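Putative fumarylpyruvate hydrolase (Burkholderia cenocepacia, PDB 4MAQ) is a predicted member of the fumarylacetoacetate hydrolase family, probably an enzyme, with a core of curled, mixed beta-sheet. Local coordinates at residues B[67-72]-B[202-207]; B[77-80]-B[84-87]; B[90-95]-B[146-151]. All blocks are in the same frame, centred on the assembly; numbering follows the deposited sequence.

Interaction 1 (B[67-72]-B[202-207]); sequences DAIVPA and GDLIFT
Ile69 meets Leu204 and Phe206 with separate parts of its side chain. Its CG1 lies 4.0 Å from Leu204 CD1, and its CG2 methyl is 4.1 Å from that same Leu204 CD1, so one leucine methyl rests against both branches of the isoleucine. The two aliphatic chains approach tip to tip. Ile69 CD1 turns to the ring instead, standing 4.0 Å from Phe206 CE1 and 4.1 Å from Phe206 CZ, at the far edge of the ring and close to its plane. The contact is wholly apolar, with no hydrogen bond between 67-72 and 202-207.

Reach explains the residue types. The nearest CA atoms, those of Ile69 and Leu204, are 9.5 Å apart, too far for strand pairing, and large side chains must bridge the gap. In Leu204 CD1 is anti to CA (chi2 178°), which stretches the leucine towards its partner. In Ile69 CD1 is folded back instead (chi2 -55°), which brings it to the phenylalanine edge while CG1 and CG2 stay on the leucine.

Both strands belong to the curled mixed sheet of the family fold, and the contact lies in the buried interior, consistent with side chains meeting inside the curl. Strand 69-71 pairs in parallel with 146-153, whereas 204-206 runs between 36-39 and 85-95. Val36 touches both Ile69 and Phe206, and Val148 does likewise, adding to the apolar surroundings.

Just before strand 204-206, Gly202 suits a positive phi (106°), where a beta carbon would press on the preceding carbonyl oxygen. Farther out, polar groups fix the ends. Asp203 OD1 forms a salt bridge with Arg34 and accepts a bond from Arg35 N. Asp67 makes salt bridges to Arg34 and Arg35 of the second subunit, which ties this end of the segment to the dimer interface.

Interaction 2 (B[77-80]-B[84-87]); sequences AYPP and DLHH
Leu85 packs against the Tyr78 and Pro79 rings, turning CD2 chiefly to the tyrosine and CD1 to the proline. The Tyr78 and Leu85 side chains run alongside one another, pointing opposite ways: Leu85 CD2 approaches the aromatic ring obliquely, 3.8 Å from Tyr78 CD2, and Leu85 CB follows at 3.9 Å from Tyr78 CE2. The other methyl, Leu85 CD1, is 3.9 Å from Pro79 CD, and the two side chains cross at a slant. With CG anti to the backbone N (chi1 -175°) the branch point is carried towards the loop, and its two methyls diverge to the two rings, while the rigid pyrrolidine offers a compact apolar surface.

This packing folds the loop that follows strand 75-76 back on the start of strand 85-95. Those strands belong to two different sheets of the fold, so the short connection carries the chain from one to the other. Phe142 touches both Pro79 and Leu85.

At its far end the tyrosine becomes polar. Tyr78 OH is bonded to a water at 2.7 Å, which lies in the plane of the ring, at its edge. The water also accepts a hydrogen bond from Leu85 N at 3.0 Å, bridging the phenol to the strand backbone. Within 84-87, His86 NE2 donates to Asp84 OD1 at 2.8 Å, a weak bond bent to 129°, with the carboxylate oxygen in the plane of the imidazole.

Interaction 3 (B[90-95]-B[146-151]); sequences ELVVAI and GPVTAL
Ala94 meets Leu151 with no ring taking part; the flat group to note is the Ala150 peptide carbonyl, beside this contact. Thr149 OG1 donates to Ala150 O at 2.9 Å from above the carbonyl plane, 41° out of it, and so does not follow a lone pair. The same hydroxyl oxygen is bonded to Val116 N, so the turn after Val148 is held to strand 111-122.

Across the contact everything is aliphatic. Ala94 CB lies 3.9 Å from Leu151 CD1; the leucine spans the distance because CD1 is anti to CA (chi2 -178°), and the small alanine leaves it room. The approach of Val92 CG2 to Val148 CG2, 4.4 Å, is long, and uncertain because Val148 has two conformers.

The segments are not paired by backbone bonds: the CA atoms of Val92 and Val148 stand 7.8 Å apart. Instead, strand 111-122 is antiparallel to both 85-95 and 146-153, and the sheet curls so that the two strands flanking 111-122 probably turn side chains towards each other across the interior, as suits the rolled sheet of this family. Beta-branched valines fit such extended strands, and Phe206 packs on both Val92 and Val148.

Interactions 1 and 3 share one apolar interior, their centres only about 5 Å apart. Strands 204-206 and 85-95 are sheet neighbours, as are 69-71 and 146-153, so each contact joins the same two regions of the curled sheet. The two are joined by probable hydrogen bonds, one between backbones, Asp203 O with Ile95 N, and one from a side chain, Thr207 OG1 with Leu91 O, both 2.8 Å. Interaction 2 lies further out, its centre about 17 Å from that of interaction 1 and about 19 Å from that of interaction 3, at the start of the strand whose later part serves interaction 3. Along the chain, 67-72 and 202-207 enclose both of the others.

Interaction 1 (B[67-72]-B[202-207])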
ATOM      1  N   ASP B  67       0.418   1.836   7.861  1.00  8.39           N
ATOM      2  CA  ASP B  67      -0.292   1.774   9.128  1.00  8.08           C
ATOM      3  C   ASP B  67      -0.811   0.382   9.483  1.00  9.17           C
ATOM      4  O   ASP B  67      -1.471   0.236  10.506  1.00 10.41           O
ATOM      5  CB  ASP B  67      -1.383   2.838   9.221  1.00 10.23           C
ATOM      6  CG  ASP B  67      -2.552   2.544   8.316  1.00 11.15           C
ATOM      7  OD1 ASP B  67      -2.336   2.248   7.123  1.00 13.99           O
ATOM      8  OD2 ASP B  67      -3.696   2.620   8.801  1.00 15.25           O
ATOM      9  N   ALA B  68      -0.485  -0.635   8.680  1.00  7.98           N
ATOM     10  CA  ALA B  68      -0.705  -2.029   9.078  1.00  8.42           C
ATOM     11  C   ALA B  68       0.394  -2.523  10.007  1.00  7.76           C
ATOM     12  O   ALA B  68       0.294  -3.624  10.560  1.00  8.23           O
ATOM     13  CB  ALA B  68      -0.746  -2.913   7.845  1.00 10.19           C
ATOM     14  N   ILE B  69       1.461  -1.731  10.148  1.00  8.30           N
ATOM     15  CA  ILE B  69       2.566  -2.072  11.050  1.00  8.41           C
ATOM     16  C   ILE B  69       2.148  -1.656  12.449  1.00  9.68           C
ATOM     17  O   ILE B  69       1.931  -0.461  12.719  1.00 13.59           O
ATOM     18  CB  ILE B  69       3.874  -1.367  10.627  1.00  9.29           C
ATOM     19  CG1 ILE B  69       4.226  -1.717   9.162  1.00 10.63           C
ATOM     20  CG2 ILE B  69       4.992  -1.695  11.597  1.00 12.60           C
ATOM     21  CD1 ILE B  69       4.311  -3.204   8.847  1.00 11.78           C
ATOM     22  N   VAL B  70       1.999  -2.652  13.313  1.00  7.94           N
ATOM     23  CA  VAL B  70       1.516  -2.468  14.671  1.00  8.06           C
ATOM     24  C   VAL B  70       2.487  -3.158  15.626  1.00  7.17           C
ATOM     25  O   VAL B  70       3.335  -3.942  15.196  1.00  8.46           O
ATOM     26  CB  VAL B  70       0.093  -3.069  14.833  1.00  8.89           C
ATOM     27  CG1 VAL B  70      -0.894  -2.376  13.902  1.00 10.79           C
ATOM     28  CG2 VAL B  70       0.084  -4.597  14.661  1.00  9.55           C
ATOM     29  N   PRO B  71       2.379  -2.865  16.927  1.00  7.94           N
ATOM     30  CA  PRO B  71       3.297  -3.530  17.852  1.00  8.89           C
ATOM     31  C   PRO B  71       3.069  -5.031  17.947  1.00  8.20           C
ATOM     32  O   PRO B  71       1.923  -5.510  17.993  1.00  9.23           O
ATOM     33  CB  PRO B  71       2.973  -2.864  19.212  1.00 10.02           C
ATOM     34  CG  PRO B  71       2.364  -1.546  18.828  1.00 10.68           C
ATOM     35  CD  PRO B  71       1.559  -1.842  17.597  1.00  9.58           C
ATOM     36  N   ALA B  72       4.162  -5.776  17.943  1.00  7.80           N
ATOM     37  CA  ALA B  72       4.118  -7.230  18.157  1.00  8.03           C
ATOM     38  C   ALA B  72       4.109  -7.492  19.670  1.00  9.06           C
ATOM     39  O   ALA B  72       4.999  -8.143  20.218  1.00 10.51           O
ATOM     40  CB  ALA B  72       5.311  -7.893  17.497  1.00  9.52           C
ATOM     41  N   GLY B 202      12.786   5.156   5.852  1.00  8.92           N
ATOM     42  CA  GLY B 202      11.476   4.873   6.397  1.00  8.49           C
ATOM     43  C   GLY B 202      10.860   3.587   5.868  1.00  7.79           C
ATOM     44  O   GLY B 202       9.907   3.092   6.454  1.00  8.09           O
ATOM     45  N   ASP B 203      11.412   3.030   4.792  1.00  7.29           N
ATOM     46  CA  ASP B 203      10.894   1.757   4.276  1.00  7.06           C
ATOM     47  C   ASP B 203      11.218   0.578   5.180  1.00  7.12           C
ATOM     48  O   ASP B 203      12.272   0.533   5.830  1.00  7.95           O
ATOM     49  CB  ASP B 203      11.391   1.486   2.852  1.00  7.68           C
ATOM     50  CG  ASP B 203      10.748   2.405   1.836  1.00  7.74           C
ATOM     51  OD1 ASP B 203       9.674   2.980   2.166  1.00  9.57           O
ATOM     52  OD2 ASP B 203      11.273   2.528   0.715  1.00  8.68           O
ATOM     53  N   LEU B 204      10.267  -0.361   5.237  1.00  6.82           N
ATOM     54  CA  LEU B 204      10.488  -1.639   5.908  1.00  7.14           C
ATOM     55  C   LEU B 204      10.426  -2.735   4.856  1.00  7.25           C
ATOM     56  O   LEU B 204       9.589  -2.688   3.961  1.00  8.35           O
ATOM     57  CB  LEU B 204       9.421  -1.922   6.989  1.00  8.30           C
ATOM     58  CG  LEU B 204       9.364  -0.938   8.159  1.00  7.45           C
ATOM     59  CD1 LEU B 204       8.221  -1.360   9.092  1.00  8.97           C
ATOM     60  CD2 LEU B 204      10.682  -0.867   8.909  1.00  8.81           C
ATOM     61  N   ILE B 205      11.301  -3.743   4.993  1.00  7.19           N
ATOM     62  CA  ILE B 205      11.271  -4.900   4.117  1.00  7.00           C
ATOM     63  C   ILE B 205      11.175  -6.164   4.952  1.00  6.75           C
ATOM     64  O   ILE B 205      12.028  -6.431   5.822  1.00  8.06           O
ATOM     65  CB  ILE B 205      12.519  -4.976   3.219  1.00  8.51           C
ATOM     66  CG1 ILE B 205      12.725  -3.670   2.418  1.00  8.96           C
ATOM     67  CG2 ILE B 205      12.420  -6.186   2.293  1.00  9.39           C
ATOM     68  CD1 ILE B 205      14.069  -3.637   1.677  1.00 11.72           C
ATOM     69  N   PHE B 206      10.107  -6.924   4.715  1.00  7.08           N
ATOM     70  CA  PHE B 206       9.935  -8.242   5.320  1.00  7.62           C
ATOM     71  C   PHE B 206      10.622  -9.221   4.364  1.00  7.69           C
ATOM     72  O   PHE B 206      10.286  -9.282   3.184  1.00  9.32           O
ATOM     73  CB  PHE B 206       8.453  -8.589   5.391  1.00  7.99           C
ATOM     74  CG  PHE B 206       7.706  -7.984   6.545  1.00  7.95           C
ATOM     75  CD1 PHE B 206       7.579  -6.605   6.677  1.00  8.62           C
ATOM     76  CD2 PHE B 206       7.074  -8.805   7.457  1.00  8.65           C
ATOM     77  CE1 PHE B 206       6.842  -6.053   7.720  1.00  8.81           C
ATOM     78  CE2 PHE B 206       6.341  -8.259   8.514  1.00  8.24           C
ATOM     79  CZ  PHE B 206       6.217  -6.877   8.635  1.00  8.77           C
ATOM     80  N   THR B 207      11.597  -9.956   4.881  1.00  8.19           N
ATOM     81  CA  THR B 207      12.586 -10.668   4.050  1.00  8.99           C
ATOM     82  C   THR B 207      12.305 -12.156   3.821  1.00 10.80           C
ATOM     83  O   THR B 207      13.155 -12.877   3.280  1.00 12.88           O
ATOM     84  CB  THR B 207      14.032 -10.503   4.604  1.00  9.10           C
ATOM     85  OG1 THR B 207      14.113 -10.985   5.956  1.00 10.33           O
ATOM     86  CG2 THR B 207      14.447  -9.050   4.577  1.00 10.48           C
TER

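Interaction 2 (B[77-80]-B[84-87])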
ATOM      1  N   ALA B  77      -5.337  -7.614  16.711  1.00  8.45           N
ATOM      2  CA  ALA B  77      -6.727  -7.934  16.380  1.00  8.64           C
ATOM      3  C   ALA B  77      -6.853  -9.058  15.345  1.00  8.98           C
ATOM      4  O   ALA B  77      -6.070  -9.146  14.403  1.00 10.88           O
ATOM      5  CB  ALA B  77      -7.440  -6.693  15.877  1.00 10.51           C
ATOM      6  N   TYR B  78      -7.868  -9.897  15.509  1.00  9.14           N
ATOM      7  CA  TYR B  78      -8.216 -10.887  14.493  1.00  9.24           C
ATOM      8  C   TYR B  78      -9.113 -10.162  13.467  1.00  9.97           C
ATOM      9  O   TYR B  78     -10.126  -9.573  13.858  1.00 10.97           O
ATOM     10  CB  TYR B  78      -8.957 -12.060  15.156  1.00  9.95           C
ATOM     11  CG  TYR B  78      -9.131 -13.281  14.285  1.00 10.18           C
ATOM     12  CD1 TYR B  78     -10.177 -13.370  13.376  1.00 10.41           C
ATOM     13  CD2 TYR B  78      -8.245 -14.367  14.393  1.00 10.13           C
ATOM     14  CE1 TYR B  78     -10.331 -14.486  12.569  1.00 10.60           C
ATOM     15  CE2 TYR B  78      -8.394 -15.488  13.594  1.00 10.37           C
ATOM     16  CZ  TYR B  78      -9.451 -15.544  12.687  1.00 10.45           C
ATOM     17  OH  TYR B  78      -9.635 -16.643  11.861  1.00 12.50           O
ATOM     18  N   PRO B  79      -8.724 -10.150  12.179  1.00  8.78           N
ATOM     19  CA  PRO B  79      -9.414  -9.308  11.192  1.00  9.38           C
ATOM     20  C   PRO B  79     -10.781  -9.898  10.795  1.00  9.14           C
ATOM     21  O   PRO B  79     -11.018 -11.087  11.005  1.00  9.99           O
ATOM     22  CB  PRO B  79      -8.445  -9.338   9.989  1.00  9.47           C
ATOM     23  CG  PRO B  79      -7.831 -10.702  10.075  1.00  9.25           C
ATOM     24  CD  PRO B  79      -7.649 -10.945  11.561  1.00  9.66           C
ATOM     25  N   PRO B  80     -11.652  -9.056  10.213  1.00  9.96           N
ATOM     26  CA  PRO B  80     -12.907  -9.540   9.652  1.00 10.50           C
ATOM     27  C   PRO B  80     -12.633 -10.333   8.359  1.00 10.32           C
ATOM     28  O   PRO B  80     -11.481 -10.378   7.857  1.00 10.58           O
ATOM     29  CB  PRO B  80     -13.674  -8.238   9.350  1.00 11.21           C
ATOM     30  CG  PRO B  80     -12.588  -7.241   9.034  1.00 11.96           C
ATOM     31  CD  PRO B  80     -11.430  -7.624   9.915  1.00 10.54           C
ATOM     32  N   ASP B  84      -9.363 -18.062   8.485  1.00 12.84           N
ATOM     33  CA  ASP B  84      -8.079 -18.749   8.268  1.00 12.24           C
ATOM     34  C   ASP B  84      -6.897 -17.760   8.237  1.00 11.71           C
ATOM     35  O   ASP B  84      -6.348 -17.445   7.181  1.00 12.09           O
ATOM     36  CB  ASP B  84      -8.150 -19.607   6.985  1.00 14.21           C
ATOM     37  CG  ASP B  84      -7.011 -20.614   6.867  1.00 16.35           C
ATOM     38  OD1 ASP B  84      -6.418 -20.997   7.897  1.00 19.36           O
ATOM     39  OD2 ASP B  84      -6.728 -21.032   5.729  1.00 20.22           O
ATOM     40  N   LEU B  85      -6.534 -17.270   9.420  1.00 10.98           N
ATOM     41  CA  LEU B  85      -5.439 -16.300   9.602  1.00  9.96           C
ATOM     42  C   LEU B  85      -4.138 -17.058   9.738  1.00  9.96           C
ATOM     43  O   LEU B  85      -4.020 -17.896  10.631  1.00 13.18           O
ATOM     44  CB  LEU B  85      -5.687 -15.485  10.854  1.00  9.43           C
ATOM     45  CG  LEU B  85      -4.713 -14.346  11.136  1.00 10.69           C
ATOM     46  CD1 LEU B  85      -4.849 -13.211  10.135  1.00 12.16           C
ATOM     47  CD2 LEU B  85      -5.020 -13.843  12.530  1.00 11.30           C
ATOM     48  N   HIS B  86      -3.170 -16.788   8.857  1.00  9.60           N
ATOM     49  CA  HIS B  86      -1.890 -17.488   8.947  1.00 10.61           C
ATOM     50  C   HIS B  86      -0.759 -16.596   9.422  1.00 10.41           C
ATOM     51  O   HIS B  86      -0.794 -15.378   9.197  1.00 11.55           O
ATOM     52  CB  HIS B  86      -1.527 -18.123   7.607  1.00 12.83           C
ATOM     53  CG  HIS B  86      -2.283 -19.392   7.360  1.00 15.76           C
ATOM     54  ND1 HIS B  86      -1.764 -20.450   6.650  1.00 23.11           N
ATOM     55  CD2 HIS B  86      -3.516 -19.783   7.770  1.00 17.88           C
ATOM     56  CE1 HIS B  86      -2.654 -21.426   6.606  1.00 23.50           C
ATOM     57  NE2 HIS B  86      -3.722 -21.050   7.287  1.00 20.18           N
ATOM     58  N   HIS B  87       0.253 -17.217  10.033  1.00  9.87           N
ATOM     59  CA  HIS B  87       1.469 -16.524  10.483  1.00  9.38           C
ATOM     60  C   HIS B  87       2.662 -16.886   9.619  1.00  9.36           C
ATOM     61  O   HIS B  87       2.802 -18.034   9.199  1.00 10.55           O
ATOM     62  CB  HIS B  87       1.822 -16.910  11.939  1.00  9.85           C
ATOM     63  CG  HIS B  87       1.989 -18.394  12.165  1.00 10.06           C
ATOM     64  ND1 HIS B  87       3.119 -19.096  11.780  1.00 10.25           N
ATOM     65  CD2 HIS B  87       1.156 -19.308  12.722  1.00 11.46           C
ATOM     66  CE1 HIS B  87       2.976 -20.372  12.121  1.00 10.93           C
ATOM     67  NE2 HIS B  87       1.782 -20.529  12.667  1.00 12.68           N
TER
HETATM   68  O   HOH W   1      -7.758 -18.520  11.799  1.00 12.81           O

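Interaction 3 (B[90-95]-B[146-151])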
ATOM      1  N   GLU B  90       9.295 -13.330  10.202  1.00  7.76           N
ATOM      2  CA  GLU B  90      10.262 -12.734   9.247  1.00  8.12           C
ATOM      3  C   GLU B  90      11.200 -11.758   9.924  1.00  7.56           C
ATOM      4  O   GLU B  90      10.784 -11.031  10.814  1.00  8.68           O
ATOM      5  CB  GLU B  90       9.525 -12.027   8.112  1.00  9.12           C
ATOM      6  CG  GLU B  90       8.457 -12.924   7.517  1.00 10.46           C
ATOM      7  CD  GLU B  90       8.030 -12.627   6.110  1.00 11.10           C
ATOM      8  OE1 GLU B  90       8.666 -11.841   5.390  1.00 12.03           O
ATOM      9  OE2 GLU B  90       7.036 -13.280   5.733  1.00 12.84           O
ATOM     10  N   LEU B  91      12.441 -11.708   9.433  1.00  7.63           N
ATOM     11  CA  LEU B  91      13.351 -10.604   9.723  1.00  7.64           C
ATOM     12  C   LEU B  91      12.889  -9.355   8.965  1.00  7.47           C
ATOM     13  O   LEU B  91      12.667  -9.407   7.763  1.00  8.37           O
ATOM     14  CB  LEU B  91      14.803 -10.944   9.349  1.00  7.84           C
ATOM     15  CG  LEU B  91      15.806  -9.820   9.600  1.00  8.28           C
ATOM     16  CD1 LEU B  91      16.072  -9.662  11.085  1.00  9.49           C
ATOM     17  CD2 LEU B  91      17.102 -10.112   8.859  1.00 10.31           C
ATOM     18  N   VAL B  92      12.731  -8.248   9.685  1.00  7.13           N
ATOM     19  CA  VAL B  92      12.315  -6.980   9.081  1.00  6.52           C
ATOM     20  C   VAL B  92      13.519  -6.029   9.019  1.00  7.04           C
ATOM     21  O   VAL B  92      14.247  -5.842  10.007  1.00  7.99           O
ATOM     22  CB  VAL B  92      11.183  -6.335   9.891  1.00  7.62           C
ATOM     23  CG1 VAL B  92      10.843  -4.940   9.352  1.00  8.91           C
ATOM     24  CG2 VAL B  92       9.933  -7.216   9.835  1.00  9.84           C
ATOM     25  N   VAL B  93      13.793  -5.505   7.822  1.00  7.65           N
ATOM     26  CA  VAL B  93      14.889  -4.563   7.593  1.00  8.02           C
ATOM     27  C   VAL B  93      14.346  -3.156   7.455  1.00  7.88           C
ATOM     28  O   VAL B  93      13.399  -2.926   6.698  1.00  8.88           O
ATOM     29  CB  VAL B  93      15.643  -4.958   6.299  1.00  9.84           C
ATOM     30  CG1 VAL B  93      16.839  -4.053   6.138  1.00 11.77           C
ATOM     31  CG2 VAL B  93      16.092  -6.421   6.359  1.00 11.10           C
ATOM     32  N   ALA B  94      14.904  -2.229   8.228  1.00  7.16           N
ATOM     33  CA  ALA B  94      14.460  -0.825   8.213  1.00  7.54           C
ATOM     34  C   ALA B  94      15.471   0.022   7.460  1.00  7.74           C
ATOM     35  O   ALA B  94      16.655  -0.008   7.787  1.00  9.59           O
ATOM     36  CB  ALA B  94      14.301  -0.319   9.648  1.00  9.33           C
ATOM     37  N   ILE B  95      15.001   0.784   6.466  1.00  8.28           N
ATOM     38  CA  ILE B  95      15.890   1.547   5.582  1.00  8.75           C
ATOM     39  C   ILE B  95      16.112   2.964   6.117  1.00  8.20           C
ATOM     40  O   ILE B  95      15.167   3.639   6.532  1.00  9.40           O
ATOM     41  CB  ILE B  95      15.265   1.596   4.172  1.00  8.08           C
ATOM     42  CG1 ILE B  95      15.092   0.164   3.633  1.00  8.46           C
ATOM     43  CG2 ILE B  95      16.047   2.497   3.198  1.00  9.59           C
ATOM     44  CD1 ILE B  95      16.399  -0.631   3.493  1.00 10.78           C
ATOM     45  N   GLY B 146       0.763  -6.558   9.973  1.00  8.01           N
ATOM     46  CA  GLY B 146       2.220  -6.637  10.099  1.00  8.68           C
ATOM     47  C   GLY B 146       2.728  -6.241  11.476  1.00  8.16           C
ATOM     48  O   GLY B 146       3.407  -5.209  11.624  1.00  9.41           O
ATOM     49  N   PRO B 147       2.428  -7.084  12.493  1.00  7.47           N
ATOM     50  CA  PRO B 147       3.039  -6.795  13.787  1.00  8.38           C
ATOM     51  C   PRO B 147       4.574  -6.849  13.706  1.00  8.00           C
ATOM     52  O   PRO B 147       5.127  -7.765  13.094  1.00  8.83           O
ATOM     53  CB  PRO B 147       2.517  -7.917  14.719  1.00  9.72           C
ATOM     54  CG  PRO B 147       1.516  -8.674  13.946  1.00 12.34           C
ATOM     55  CD  PRO B 147       1.557  -8.275  12.517  1.00  8.77           C
ATOM     56  N   VAL B 148       5.247  -5.866  14.306  1.00  7.94           N
ATOM     57  CA  VAL B 148       6.713  -5.773  14.300  0.50  7.64           C
ATOM     58  C   VAL B 148       7.177  -5.419  15.720  1.00  8.18           C
ATOM     59  O   VAL B 148       6.522  -4.622  16.416  1.00 10.45           O
ATOM     60  CB  VAL B 148       7.222  -4.714  13.264  0.50  7.52           C
ATOM     61  CG1 VAL B 148       8.747  -4.604  13.246  0.50  5.90           C
ATOM     62  CG2 VAL B 148       6.725  -5.017  11.850  0.50  8.89           C
ATOM     63  N   THR B 149       8.328  -5.960  16.122  1.00  8.46           N
ATOM     64  CA  THR B 149       8.950  -5.587  17.388  1.00  8.15           C
ATOM     65  C   THR B 149       9.522  -4.183  17.336  1.00  7.80           C
ATOM     66  O   THR B 149       9.695  -3.592  16.257  1.00  8.87           O
ATOM     67  CB  THR B 149      10.091  -6.541  17.753  1.00  7.80           C
ATOM     68  OG1 THR B 149      11.134  -6.459  16.763  1.00  7.97           O
ATOM     69  CG2 THR B 149       9.569  -7.978  17.893  1.00  9.41           C
ATOM     70  N   ALA B 150       9.900  -3.659  18.501  1.00  8.74           N
ATOM     71  CA  ALA B 150      10.784  -2.523  18.507  1.00  9.30           C
ATOM     72  C   ALA B 150      12.023  -2.819  17.636  1.00  9.31           C
ATOM     73  O   ALA B 150      12.514  -3.976  17.558  1.00 11.98           O
ATOM     74  CB  ALA B 150      11.171  -2.194  19.946  1.00 11.09           C
ATOM     75  N   LEU B 151      12.485  -1.782  16.951  1.00  9.63           N
ATOM     76  CA  LEU B 151      13.659  -1.888  16.103  1.00 10.46           C
ATOM     77  C   LEU B 151      14.939  -1.603  16.862  1.00 10.40           C
ATOM     78  O   LEU B 151      14.959  -0.790  17.797  1.00 12.59           O
ATOM     79  CB  LEU B 151      13.553  -0.908  14.937  1.00 10.57           C
ATOM     80  CG  LEU B 151      12.268  -0.976  14.101  1.00  9.96           C
ATOM     81  CD1 LEU B 151      12.375   0.037  12.976  1.00 13.72           C
ATOM     82  CD2 LEU B 151      11.958  -2.359  13.532  1.00 11.91           C
TER